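Local coordinates for TSC1 N-terminal domain (Chaetomium thermophilum, PDB 7A0M), which probably serves as the lipid-binding N-terminal part of the TSC1 subunit, helping bring the TSC complex to lysosomal phosphoinositides to regulate mTORC1, at residues F141-W152 with L173-D184. Residues are numbered along the deposited sequence; the frame is centred on the assembly and turned at random.
Sequences FIPWLNRLLVRW and LTDALLAFGKKD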
ATOM      1  N   PHE B 141     -30.715 -34.834   1.956  1.00 82.18           N
ATOM      2  CA  PHE B 141     -30.465 -35.111   3.367  1.00 78.48           C
ATOM      3  C   PHE B 141     -31.133 -34.108   4.304  1.00 71.20           C
ATOM      4  O   PHE B 141     -30.837 -34.117   5.504  1.00 70.86           O
ATOM      5  CB  PHE B 141     -28.958 -35.159   3.633  1.00 70.96           C
ATOM      6  CG  PHE B 141     -28.298 -36.419   3.144  1.00 64.99           C
ATOM      7  CD1 PHE B 141     -28.551 -37.631   3.765  1.00 73.65           C
ATOM      8  CD2 PHE B 141     -27.432 -36.394   2.063  1.00 63.14           C
ATOM      9  CE1 PHE B 141     -27.950 -38.794   3.320  1.00 78.66           C
ATOM     10  CE2 PHE B 141     -26.827 -37.554   1.615  1.00 69.79           C
ATOM     11  CZ  PHE B 141     -27.087 -38.755   2.243  1.00 80.41           C
ATOM     12  N   ILE B 142     -32.001 -33.239   3.777  1.00 69.01           N
ATOM     13  CA  ILE B 142     -32.624 -32.206   4.611  1.00 65.54           C
ATOM     14  C   ILE B 142     -33.379 -32.784   5.807  1.00 73.30           C
ATOM     15  O   ILE B 142     -33.202 -32.270   6.924  1.00 65.24           O
ATOM     16  CB  ILE B 142     -33.504 -31.291   3.741  1.00 69.87           C
ATOM     17  CG1 ILE B 142     -32.634 -30.404   2.847  1.00 69.38           C
ATOM     18  CG2 ILE B 142     -34.416 -30.440   4.604  1.00 80.73           C
ATOM     19  CD1 ILE B 142     -33.409 -29.338   2.105  1.00 72.31           C
ATOM     20  N   PRO B 143     -34.219 -33.821   5.663  1.00 66.38           N
ATOM     21  CA  PRO B 143     -34.927 -34.338   6.849  1.00 67.57           C
ATOM     22  C   PRO B 143     -33.992 -34.866   7.921  1.00 70.75           C
ATOM     23  O   PRO B 143     -34.311 -34.775   9.113  1.00 72.60           O
ATOM     24  CB  PRO B 143     -35.813 -35.449   6.271  1.00 57.96           C
ATOM     25  CG  PRO B 143     -35.130 -35.859   5.018  1.00 59.75           C
ATOM     26  CD  PRO B 143     -34.594 -34.578   4.455  1.00 64.23           C
ATOM     27  N   TRP B 144     -32.846 -35.418   7.524  1.00 71.72           N
ATOM     28  CA  TRP B 144     -31.821 -35.793   8.489  1.00 67.93           C
ATOM     29  C   TRP B 144     -31.291 -34.549   9.188  1.00 66.31           C
ATOM     30  O   TRP B 144     -31.188 -34.498  10.419  1.00 60.13           O
ATOM     31  CB  TRP B 144     -30.677 -36.500   7.757  1.00 69.73           C
ATOM     32  CG  TRP B 144     -31.078 -37.686   6.919  1.00 76.07           C
ATOM     33  CD1 TRP B 144     -31.596 -37.636   5.657  1.00 79.57           C
ATOM     34  CD2 TRP B 144     -30.857 -39.078   7.202  1.00 75.12           C
ATOM     35  NE1 TRP B 144     -31.792 -38.903   5.171  1.00 77.14           N
ATOM     36  CE2 TRP B 144     -31.337 -39.808   6.092  1.00 74.29           C
ATOM     37  CE3 TRP B 144     -30.336 -39.780   8.294  1.00 70.97           C
ATOM     38  CZ2 TRP B 144     -31.310 -41.201   6.045  1.00 73.82           C
ATOM     39  CZ3 TRP B 144     -30.309 -41.167   8.242  1.00 73.75           C
ATOM     40  CH2 TRP B 144     -30.795 -41.861   7.125  1.00 74.99           C
ATOM     41  N   LEU B 145     -30.949 -33.530   8.395  1.00 62.84           N
ATOM     42  CA  LEU B 145     -30.368 -32.298   8.917  1.00 64.19           C
ATOM     43  C   LEU B 145     -31.342 -31.540   9.815  1.00 68.60           C
ATOM     44  O   LEU B 145     -30.952 -31.035  10.875  1.00 68.08           O
ATOM     45  CB  LEU B 145     -29.921 -31.427   7.745  1.00 52.30           C
ATOM     46  CG  LEU B 145     -28.662 -31.917   7.028  1.00 52.25           C
ATOM     47  CD1 LEU B 145     -28.616 -31.394   5.604  1.00 48.61           C
ATOM     48  CD2 LEU B 145     -27.424 -31.487   7.793  1.00 59.41           C
ATOM     49  N   ASN B 146     -32.610 -31.438   9.403  1.00 62.15           N
ATOM     50  CA  ASN B 146     -33.583 -30.687  10.193  1.00 59.23           C
ATOM     51  C   ASN B 146     -33.754 -31.288  11.580  1.00 75.56           C
ATOM     52  O   ASN B 146     -33.871 -30.556  12.571  1.00 90.06           O
ATOM     53  CB  ASN B 146     -34.931 -30.626   9.473  1.00 57.68           C
ATOM     54  CG  ASN B 146     -34.920 -29.678   8.291  1.00 63.80           C
ATOM     55  OD1 ASN B 146     -34.071 -28.792   8.196  1.00 63.85           O
ATOM     56  ND2 ASN B 146     -35.885 -29.844   7.396  1.00 62.37           N
ATOM     57  N   ARG B 147     -33.778 -32.619  11.674  1.00 70.82           N
ATOM     58  CA  ARG B 147     -33.827 -33.263  12.981  1.00 71.28           C
ATOM     59  C   ARG B 147     -32.597 -32.919  13.809  1.00 65.14           C
ATOM     60  O   ARG B 147     -32.705 -32.611  15.001  1.00 68.71           O
ATOM     61  CB  ARG B 147     -33.963 -34.775  12.810  1.00 71.53           C
ATOM     62  CG  ARG B 147     -35.397 -35.244  12.645  1.00 65.54           C
ATOM     63  CD  ARG B 147     -36.059 -35.413  13.998  1.00 67.89           C
ATOM     64  NE  ARG B 147     -35.907 -36.774  14.503  1.00 75.16           N
ATOM     65  CZ  ARG B 147     -35.843 -37.094  15.790  1.00 76.17           C
ATOM     66  NH1 ARG B 147     -35.902 -36.147  16.713  1.00 78.49           N
ATOM     67  NH2 ARG B 147     -35.710 -38.362  16.154  1.00 71.21           N
ATOM     68  N   LEU B 148     -31.417 -32.955  13.188  1.00 60.25           N
ATOM     69  CA  LEU B 148     -30.197 -32.579  13.892  1.00 59.69           C
ATOM     70  C   LEU B 148     -30.183 -31.094  14.228  1.00 67.80           C
ATOM     71  O   LEU B 148     -29.751 -30.703  15.319  1.00 63.24           O
ATOM     72  CB  LEU B 148     -28.981 -32.943  13.042  1.00 62.32           C
ATOM     73  CG  LEU B 148     -28.736 -34.423  12.754  1.00 64.40           C
ATOM     74  CD1 LEU B 148     -27.480 -34.588  11.923  1.00 58.73           C
ATOM     75  CD2 LEU B 148     -28.618 -35.201  14.057  1.00 58.52           C
ATOM     76  N   LEU B 149     -30.642 -30.252  13.298  1.00 70.26           N
ATOM     77  CA  LEU B 149     -30.618 -28.808  13.514  1.00 66.40           C
ATOM     78  C   LEU B 149     -31.505 -28.404  14.683  1.00 72.50           C
ATOM     79  O   LEU B 149     -31.072 -27.667  15.576  1.00 82.04           O
ATOM     80  CB  LEU B 149     -31.048 -28.078  12.243  1.00 56.12           C
ATOM     81  CG  LEU B 149     -29.975 -27.943  11.167  1.00 59.15           C
ATOM     82  CD1 LEU B 149     -30.575 -27.417   9.879  1.00 47.15           C
ATOM     83  CD2 LEU B 149     -28.865 -27.035  11.653  1.00 46.39           C
ATOM     84  N   VAL B 150     -32.756 -28.871  14.691  1.00 72.04           N
ATOM     85  CA  VAL B 150     -33.686 -28.490  15.754  1.00 82.85           C
ATOM     86  C   VAL B 150     -33.121 -28.856  17.121  1.00 86.04           C
ATOM     87  O   VAL B 150     -33.186 -28.065  18.069  1.00 91.04           O
ATOM     88  CB  VAL B 150     -35.062 -29.141  15.514  1.00 84.77           C
ATOM     89  CG1 VAL B 150     -35.812 -29.320  16.831  1.00 83.90           C
ATOM     90  CG2 VAL B 150     -35.885 -28.303  14.551  1.00 88.18           C
ATOM     91  N   ARG B 151     -32.544 -30.044  17.245  1.00 70.78           N
ATOM     92  CA  ARG B 151     -31.932 -30.429  18.512  1.00 72.68           C
ATOM     93  C   ARG B 151     -30.666 -29.633  18.816  1.00 78.48           C
ATOM     94  O   ARG B 151     -30.336 -29.411  19.988  1.00 75.93           O
ATOM     95  CB  ARG B 151     -31.690 -31.929  18.493  1.00 79.52           C
ATOM     96  CG  ARG B 151     -33.008 -32.618  18.228  1.00 88.28           C
ATOM     97  CD  ARG B 151     -33.404 -33.529  19.343  1.00 87.72           C
ATOM     98  NE  ARG B 151     -34.614 -34.261  18.999  1.00 88.11           N
ATOM     99  CZ  ARG B 151     -35.821 -33.705  19.027  1.00 84.76           C
ATOM    100  NH1 ARG B 151     -35.951 -32.432  19.380  1.00 72.39           N
ATOM    101  NH2 ARG B 151     -36.897 -34.415  18.733  1.00 88.79           N
ATOM    102  N   TRP B 152     -29.929 -29.227  17.784  1.00 74.46           N
ATOM    103  CA  TRP B 152     -28.728 -28.438  18.007  1.00 77.04           C
ATOM    104  C   TRP B 152     -29.047 -27.009  18.429  1.00 80.27           C
ATOM    105  O   TRP B 152     -28.210 -26.369  19.073  1.00 73.58           O
ATOM    106  CB  TRP B 152     -27.867 -28.435  16.745  1.00 76.11           C
ATOM    107  CG  TRP B 152     -26.509 -27.862  16.954  1.00 80.22           C
ATOM    108  CD1 TRP B 152     -25.401 -28.523  17.389  1.00 83.17           C
ATOM    109  CD2 TRP B 152     -26.109 -26.506  16.730  1.00 76.31           C
ATOM    110  NE1 TRP B 152     -24.333 -27.662  17.456  1.00 85.41           N
ATOM    111  CE2 TRP B 152     -24.742 -26.418  17.055  1.00 81.19           C
ATOM    112  CE3 TRP B 152     -26.774 -25.359  16.286  1.00 64.64           C
ATOM    113  CZ2 TRP B 152     -24.026 -25.228  16.952  1.00 78.45           C
ATOM    114  CZ3 TRP B 152     -26.063 -24.179  16.184  1.00 69.93           C
ATOM    115  CH2 TRP B 152     -24.703 -24.122  16.515  1.00 76.19           C
ATOM    116  N   LEU B 173     -24.230 -34.204  17.797  1.00 60.38           N
ATOM    117  CA  LEU B 173     -25.013 -33.323  16.935  1.00 59.31           C
ATOM    118  C   LEU B 173     -24.114 -32.540  15.985  1.00 59.68           C
ATOM    119  O   LEU B 173     -24.444 -32.367  14.807  1.00 68.73           O
ATOM    120  CB  LEU B 173     -25.858 -32.375  17.785  1.00 61.95           C
ATOM    121  CG  LEU B 173     -27.136 -32.962  18.385  1.00 71.17           C
ATOM    122  CD1 LEU B 173     -27.816 -31.956  19.300  1.00 78.62           C
ATOM    123  CD2 LEU B 173     -28.085 -33.418  17.288  1.00 61.45           C
ATOM    124  N   THR B 174     -22.972 -32.059  16.481  1.00 61.31           N
ATOM    125  CA  THR B 174     -22.059 -31.293  15.638  1.00 64.01           C
ATOM    126  C   THR B 174     -21.406 -32.179  14.583  1.00 70.35           C
ATOM    127  O   THR B 174     -21.421 -31.853  13.390  1.00 68.49           O
ATOM    128  CB  THR B 174     -20.993 -30.609  16.495  1.00 62.14           C
ATOM    129  OG1 THR B 174     -21.625 -29.736  17.439  1.00 64.80           O
ATOM    130  CG2 THR B 174     -20.044 -29.800  15.621  1.00 59.77           C
ATOM    131  N   ASP B 175     -20.816 -33.302  15.005  1.00 75.42           N
ATOM    132  CA  ASP B 175     -20.130 -34.176  14.057  1.00 76.39           C
ATOM    133  C   ASP B 175     -21.094 -34.738  13.019  1.00 70.24           C
ATOM    134  O   ASP B 175     -20.730 -34.898  11.849  1.00 64.64           O
ATOM    135  CB  ASP B 175     -19.425 -35.313  14.799  1.00 76.77           C
ATOM    136  CG  ASP B 175     -18.294 -34.821  15.682  1.00 76.44           C
ATOM    137  OD1 ASP B 175     -18.064 -33.594  15.729  1.00 81.91           O
ATOM    138  OD2 ASP B 175     -17.635 -35.662  16.329  1.00 80.21           O
ATOM    139  N   ALA B 176     -22.328 -35.044  13.426  1.00 62.35           N
ATOM    140  CA  ALA B 176     -23.309 -35.543  12.469  1.00 64.59           C
ATOM    141  C   ALA B 176     -23.734 -34.451  11.494  1.00 63.35           C
ATOM    142  O   ALA B 176     -23.836 -34.697  10.287  1.00 61.05           O
ATOM    143  CB  ALA B 176     -24.522 -36.116  13.201  1.00 54.99           C
ATOM    144  N   LEU B 177     -23.980 -33.237  11.996  1.00 62.39           N
ATOM    145  CA  LEU B 177     -24.323 -32.129  11.110  1.00 54.27           C
ATOM    146  C   LEU B 177     -23.196 -31.846  10.125  1.00 57.97           C
ATOM    147  O   LEU B 177     -23.445 -31.595   8.940  1.00 55.20           O
ATOM    148  CB  LEU B 177     -24.645 -30.877  11.926  1.00 51.99           C
ATOM    149  CG  LEU B 177     -26.061 -30.750  12.488  1.00 58.71           C
ATOM    150  CD1 LEU B 177     -26.117 -29.675  13.561  1.00 55.58           C
ATOM    151  CD2 LEU B 177     -27.036 -30.434  11.367  1.00 60.75           C
ATOM    152  N   LEU B 178     -21.949 -31.875  10.599  1.00 60.98           N
ATOM    153  CA  LEU B 178     -20.815 -31.669   9.705  1.00 61.93           C
ATOM    154  C   LEU B 178     -20.660 -32.833   8.733  1.00 49.16           C
ATOM    155  O   LEU B 178     -20.303 -32.632   7.566  1.00 54.53           O
ATOM    156  CB  LEU B 178     -19.539 -31.467  10.519  1.00 73.32           C
ATOM    157  CG  LEU B 178     -19.427 -30.117  11.232  1.00 72.13           C
ATOM    158  CD1 LEU B 178     -18.065 -29.962  11.890  1.00 67.57           C
ATOM    159  CD2 LEU B 178     -19.698 -28.973  10.268  1.00 69.21           C
ATOM    160  N   ALA B 179     -20.921 -34.059   9.194  1.00 58.23           N
ATOM    161  CA  ALA B 179     -20.836 -35.217   8.308  1.00 61.61           C
ATOM    162  C   ALA B 179     -21.921 -35.170   7.240  1.00 61.44           C
ATOM    163  O   ALA B 179     -21.652 -35.408   6.057  1.00 63.24           O
ATOM    164  CB  ALA B 179     -20.931 -36.509   9.118  1.00 66.95           C
ATOM    165  N   PHE B 180     -23.159 -34.871   7.641  1.00 64.46           N
ATOM    166  CA  PHE B 180     -24.232 -34.707   6.664  1.00 67.32           C
ATOM    167  C   PHE B 180     -23.967 -33.514   5.755  1.00 66.58           C
ATOM    168  O   PHE B 180     -24.286 -33.550   4.561  1.00 61.48           O
ATOM    169  CB  PHE B 180     -25.576 -34.554   7.375  1.00 67.00           C
ATOM    170  CG  PHE B 180     -26.206 -35.859   7.769  1.00 71.86           C
ATOM    171  CD1 PHE B 180     -26.935 -36.596   6.852  1.00 74.65           C
ATOM    172  CD2 PHE B 180     -26.075 -36.345   9.058  1.00 74.85           C
ATOM    173  CE1 PHE B 180     -27.516 -37.795   7.214  1.00 72.53           C
ATOM    174  CE2 PHE B 180     -26.653 -37.541   9.424  1.00 78.92           C
ATOM    175  CZ  PHE B 180     -27.372 -38.268   8.503  1.00 78.51           C
ATOM    176  N   GLY B 181     -23.388 -32.446   6.304  1.00 67.95           N
ATOM    177  CA  GLY B 181     -23.089 -31.282   5.488  1.00 57.38           C
ATOM    178  C   GLY B 181     -21.965 -31.535   4.503  1.00 59.03           C
ATOM    179  O   GLY B 181     -21.975 -31.010   3.387  1.00 61.68           O
ATOM    180  N   LYS B 182     -20.976 -32.338   4.903  1.00 59.72           N
ATOM    181  CA  LYS B 182     -19.905 -32.700   3.979  1.00 62.50           C
ATOM    182  C   LYS B 182     -20.429 -33.535   2.818  1.00 65.00           C
ATOM    183  O   LYS B 182     -19.927 -33.422   1.694  1.00 71.23           O
ATOM    184  CB  LYS B 182     -18.805 -33.457   4.724  1.00 66.65           C
ATOM    185  CG  LYS B 182     -17.571 -33.745   3.884  1.00 69.89           C
ATOM    186  CD  LYS B 182     -16.565 -34.588   4.650  1.00 83.23           C
ATOM    187  CE  LYS B 182     -15.218 -34.616   3.946  1.00 95.97           C
ATOM    188  NZ  LYS B 182     -14.124 -35.047   4.858  1.00 96.92           N
ATOM    189  N   LYS B 183     -21.439 -34.369   3.068  1.00 72.09           N
ATOM    190  CA  LYS B 183     -21.998 -35.208   2.014  1.00 71.52           C
ATOM    191  C   LYS B 183     -22.944 -34.420   1.114  1.00 69.33           C
ATOM    192  O   LYS B 183     -22.960 -34.626  -0.105  1.00 65.59           O
ATOM    193  CB  LYS B 183     -22.718 -36.407   2.632  1.00 73.68           C
ATOM    194  CG  LYS B 183     -23.028 -37.522   1.650  1.00 85.02           C
ATOM    195  CD  LYS B 183     -21.765 -38.299   1.307  1.00 88.62           C
ATOM    196  CE  LYS B 183     -21.999 -39.272   0.163  1.00 89.26           C
ATOM    197  NZ  LYS B 183     -23.074 -40.252   0.479  1.00 90.43           N
ATOM    198  N   ASP B 184     -23.731 -33.515   1.695  1.00 67.45           N
ATOM    199  CA  ASP B 184     -24.720 -32.720   0.967  1.00 67.42           C
ATOM    200  C   ASP B 184     -24.561 -31.265   1.385  1.00 61.15           C
ATOM    201  O   ASP B 184     -25.312 -30.763   2.234  1.00 58.00           O
ATOM    202  CB  ASP B 184     -26.138 -33.226   1.234  1.00 68.46           C
ATOM    203  CG  ASP B 184     -27.184 -32.509   0.401  1.00 74.58           C
ATOM    204  OD1 ASP B 184     -26.808 -31.833  -0.579  1.00 77.37           O
ATOM    205  OD2 ASP B 184     -28.384 -32.623   0.729  1.00 74.88           O
TER
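F180 and F141 share one face of the W144 ring, both offset toward its rim, and the three form an aromatic cluster. The edge of F180 turns toward the face of F141 in an offset edge-to-face pair, with centroids 5.5 Å apart and planes at 67°. W144 meets the F180 ring obliquely, its CE3 lying 3.3 Å from F180 CZ, while its CB sits over one F180 face. Replacing F180 by an alanine would probably leave a gap beside F141 and W144 and deprive L148 CD1 of a ring neighbour.

Tight packing continues through two reciprocal knobs. L148 enters a hole formed by L173, A176, L177 and F180; with CG anti to the carbonyl carbon (chi1 -64°), its CD1 comes 3.6 Å from A176 CB. L177 in turn fills the space among L145, L148, L149 and W152, where its CD2 lies 3.6 Å from L148 CB.

Toward its ends the contact reaches partly exposed residues and its polar links are weak. At one, W152 NE1 gives T174 OG1 a weak, bent bond of 3.4 Å, and that hydroxyl is also bonded to E170 O. At the other, D184 OD2 takes a weak but nearly straight bond from F141 N, while OD1 caps G187 N at the start of helix 185-196. K183 brings its CG to 3.8 Å from F141 CE2, while its NZ bonds L125 O.

Helices 89-105, 113-125 and 185-196 border the pair. The axes of 142-152 and 173-183 approach to 9.8 Å at 149°, an antiparallel pair of successive helices packed knobs-into-holes, consistent with an alpha-solenoid.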